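Local coordinates for borrelidin polyketide synthase, type I (Streptomyces parvulus, PDB 6OBT), which probably dehydrates beta-hydroxyacyl intermediates, held on an acyl carrier protein, during assembly of the polyketide borrelidin, at residues P166-T171 and V210-L215. Sequence-based numbering, arbitrary orientation.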
ATOM      1  N   PRO A 166      -7.001  40.723  16.541  1.00 65.77           N
ATOM      2  CA  PRO A 166      -6.523  41.972  17.163  1.00 67.53           C
ATOM      3  C   PRO A 166      -6.917  42.141  18.629  1.00 67.65           C
ATOM      4  O   PRO A 166      -6.245  42.898  19.344  1.00 67.68           O
ATOM      5  CB  PRO A 166      -7.157  43.059  16.280  1.00 74.51           C
ATOM      6  CG  PRO A 166      -7.599  42.342  15.015  1.00 73.55           C
ATOM      7  CD  PRO A 166      -7.994  40.982  15.488  1.00 71.94           C
ATOM      8  N   GLU A 167      -8.001  41.512  19.088  1.00 65.65           N
ATOM      9  CA  GLU A 167      -8.383  41.534  20.502  1.00 68.53           C
ATOM     10  C   GLU A 167      -9.250  40.315  20.800  1.00 69.41           C
ATOM     11  O   GLU A 167      -9.911  39.768  19.911  1.00 69.42           O
ATOM     12  CB  GLU A 167      -9.127  42.822  20.894  1.00 77.93           C
ATOM     13  CG  GLU A 167     -10.487  43.034  20.236  1.00 85.64           C
ATOM     14  CD  GLU A 167     -10.379  43.697  18.880  1.00 96.34           C
ATOM     15  OE1 GLU A 167      -9.623  43.192  18.032  1.00 97.59           O
ATOM     16  OE2 GLU A 167     -11.040  44.739  18.673  1.00103.12           O
ATOM     17  N   TRP A 168      -9.239  39.897  22.072  1.00 70.57           N
ATOM     18  CA  TRP A 168     -10.052  38.750  22.499  1.00 68.52           C
ATOM     19  C   TRP A 168     -10.618  38.950  23.904  1.00 73.20           C
ATOM     20  O   TRP A 168      -9.856  39.268  24.837  1.00 76.78           O
ATOM     21  CB  TRP A 168      -9.238  37.465  22.458  1.00 59.28           C
ATOM     22  CG  TRP A 168     -10.095  36.244  22.698  1.00 57.58           C
ATOM     23  CD1 TRP A 168     -10.209  35.533  23.854  1.00 64.58           C
ATOM     24  CD2 TRP A 168     -10.959  35.615  21.749  1.00 61.27           C
ATOM     25  NE1 TRP A 168     -11.091  34.482  23.683  1.00 56.14           N
ATOM     26  CE2 TRP A 168     -11.570  34.518  22.399  1.00 56.94           C
ATOM     27  CE3 TRP A 168     -11.283  35.875  20.414  1.00 55.26           C
ATOM     28  CZ2 TRP A 168     -12.470  33.676  21.755  1.00 53.42           C
ATOM     29  CZ3 TRP A 168     -12.184  35.031  19.775  1.00 53.76           C
ATOM     30  CH2 TRP A 168     -12.769  33.954  20.449  1.00 52.85           C
ATOM     31  N   PRO A 169     -11.934  38.772  24.099  1.00 73.54           N
ATOM     32  CA  PRO A 169     -12.944  38.494  23.073  1.00 67.72           C
ATOM     33  C   PRO A 169     -13.152  39.702  22.152  1.00 66.51           C
ATOM     34  O   PRO A 169     -12.660  40.765  22.462  1.00 68.86           O
ATOM     35  CB  PRO A 169     -14.214  38.215  23.889  1.00 70.76           C
ATOM     36  CG  PRO A 169     -13.767  38.066  25.302  1.00 73.89           C
ATOM     37  CD  PRO A 169     -12.539  38.879  25.436  1.00 77.34           C
ATOM     38  N   PRO A 170     -13.838  39.524  21.019  1.00 66.85           N
ATOM     39  CA  PRO A 170     -14.300  40.693  20.274  1.00 68.53           C
ATOM     40  C   PRO A 170     -15.196  41.486  21.194  1.00 85.79           C
ATOM     41  O   PRO A 170     -15.613  40.992  22.237  1.00 94.79           O
ATOM     42  CB  PRO A 170     -15.042  40.087  19.077  1.00 72.28           C
ATOM     43  CG  PRO A 170     -14.594  38.673  19.006  1.00 63.97           C
ATOM     44  CD  PRO A 170     -14.338  38.264  20.423  1.00 65.56           C
ATOM     45  N   THR A 171     -15.456  42.743  20.848  1.00 89.92           N
ATOM     46  CA  THR A 171     -16.035  43.643  21.848  1.00 92.96           C
ATOM     47  C   THR A 171     -17.336  44.240  21.345  1.00 82.29           C
ATOM     48  O   THR A 171     -17.596  44.352  20.138  1.00 82.00           O
ATOM     49  CB  THR A 171     -15.048  44.726  22.297  1.00101.65           C
ATOM     50  OG1 THR A 171     -15.725  45.665  23.167  1.00111.89           O
ATOM     51  CG2 THR A 171     -14.578  45.449  21.145  1.00103.66           C
ATOM     52  N   VAL A 210     -18.463  33.657  18.432  1.00 57.13           N
ATOM     53  CA  VAL A 210     -17.086  33.419  18.856  1.00 63.49           C
ATOM     54  C   VAL A 210     -17.084  32.542  20.101  1.00 63.79           C
ATOM     55  O   VAL A 210     -17.996  32.602  20.930  1.00 60.91           O
ATOM     56  CB  VAL A 210     -16.272  34.716  19.094  1.00 60.23           C
ATOM     57  CG1 VAL A 210     -16.179  35.518  17.808  1.00 57.33           C
ATOM     58  CG2 VAL A 210     -16.886  35.569  20.234  1.00 60.00           C
ATOM     59  N   ALA A 211     -16.044  31.713  20.217  1.00 57.21           N
ATOM     60  CA  ALA A 211     -15.997  30.696  21.256  1.00 56.00           C
ATOM     61  C   ALA A 211     -14.556  30.366  21.621  1.00 52.15           C
ATOM     62  O   ALA A 211     -13.653  30.422  20.777  1.00 51.69           O
ATOM     63  CB  ALA A 211     -16.719  29.418  20.809  1.00 51.97           C
ATOM     64  N   GLU A 212     -14.363  30.021  22.895  1.00 51.37           N
ATOM     65  CA  GLU A 212     -13.149  29.375  23.384  1.00 49.37           C
ATOM     66  C   GLU A 212     -13.417  27.880  23.497  1.00 50.08           C
ATOM     67  O   GLU A 212     -14.397  27.471  24.129  1.00 49.91           O
ATOM     68  CB  GLU A 212     -12.723  29.938  24.745  1.00 51.69           C
ATOM     69  CG  GLU A 212     -12.037  31.282  24.654  1.00 56.81           C
ATOM     70  CD  GLU A 212     -11.830  31.935  26.010  1.00 62.14           C
ATOM     71  OE1 GLU A 212     -11.508  33.141  26.035  1.00 58.28           O
ATOM     72  OE2 GLU A 212     -11.979  31.246  27.045  1.00 59.10           O
ATOM     73  N   ILE A 213     -12.559  27.074  22.870  1.00 49.85           N
ATOM     74  CA  ILE A 213     -12.723  25.625  22.778  1.00 50.24           C
ATOM     75  C   ILE A 213     -11.375  24.984  23.088  1.00 47.72           C
ATOM     76  O   ILE A 213     -10.357  25.395  22.522  1.00 49.22           O
ATOM     77  CB  ILE A 213     -13.205  25.220  21.370  1.00 50.46           C
ATOM     78  CG1 ILE A 213     -14.452  26.025  20.973  1.00 57.17           C
ATOM     79  CG2 ILE A 213     -13.519  23.740  21.311  1.00 51.99           C
ATOM     80  CD1 ILE A 213     -14.825  25.934  19.504  1.00 56.24           C
ATOM     81  N   SER A 214     -11.350  23.989  23.983  1.00 45.74           N
ATOM     82  CA  SER A 214     -10.065  23.378  24.323  1.00 45.92           C
ATOM     83  C   SER A 214     -10.218  21.915  24.738  1.00 47.50           C
ATOM     84  O   SER A 214     -11.254  21.504  25.261  1.00 51.55           O
ATOM     85  CB  SER A 214      -9.349  24.170  25.422  1.00 48.16           C
ATOM     86  OG  SER A 214     -10.125  24.280  26.592  1.00 50.01           O
ATOM     87  N   LEU A 215      -9.156  21.139  24.504  1.00 45.23           N
ATOM     88  CA  LEU A 215      -9.156  19.714  24.820  1.00 43.20           C
ATOM     89  C   LEU A 215      -9.036  19.503  26.331  1.00 50.33           C
ATOM     90  O   LEU A 215      -8.532  20.374  27.054  1.00 47.63           O
ATOM     91  CB  LEU A 215      -8.001  19.015  24.091  1.00 42.19           C
ATOM     92  CG  LEU A 215      -8.196  18.806  22.590  1.00 41.68           C
ATOM     93  CD1 LEU A 215      -6.863  18.617  21.858  1.00 39.78           C
ATOM     94  CD2 LEU A 215      -9.120  17.616  22.373  1.00 38.48           C
TER
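Trp168 turns the edge of its indole to Ala211 and Glu212, with its far corner by Val210, joining the proline-rich linker of this double-hotdog dehydratase to antiparallel strand 208-214. The indole N-H donates to the carboxylate of Glu212, NE1 to OE1 2.7 Å, at a slightly bent angle of 156°. OE1 lies only 5° out of the indole plane and receives the bond on its anti lone pair; the carboxylate is nearly coplanar with the ring. Tryptophan suits the place because one flat group offers this donor, an edge whose slightly positive C-H groups tolerate an oxygen, CZ2 lying 3.6 Å from Ala211 O, and an apolar corner, CH2 meeting Val210 CB at 3.8 Å. The pyrrolidine of Pro170 meets both valine methyls, its CG lying 3.7 Å from Val210 CG1 and its CD equally close to CG2. With CG anti to the backbone N (chi1 -172°), Trp168 sends its ring from the loop toward the strand. Glutamate is long enough to rise to NE1, its chain extended beyond CG. A cis peptide bond precedes Pro169. Trp203 packs on Val210 and Glu212 from strand 199-205. Glu212 OE1 serves both the indole N-H and, in a salt bridge, Arg201 NH2, which probably favours the charged carboxylate.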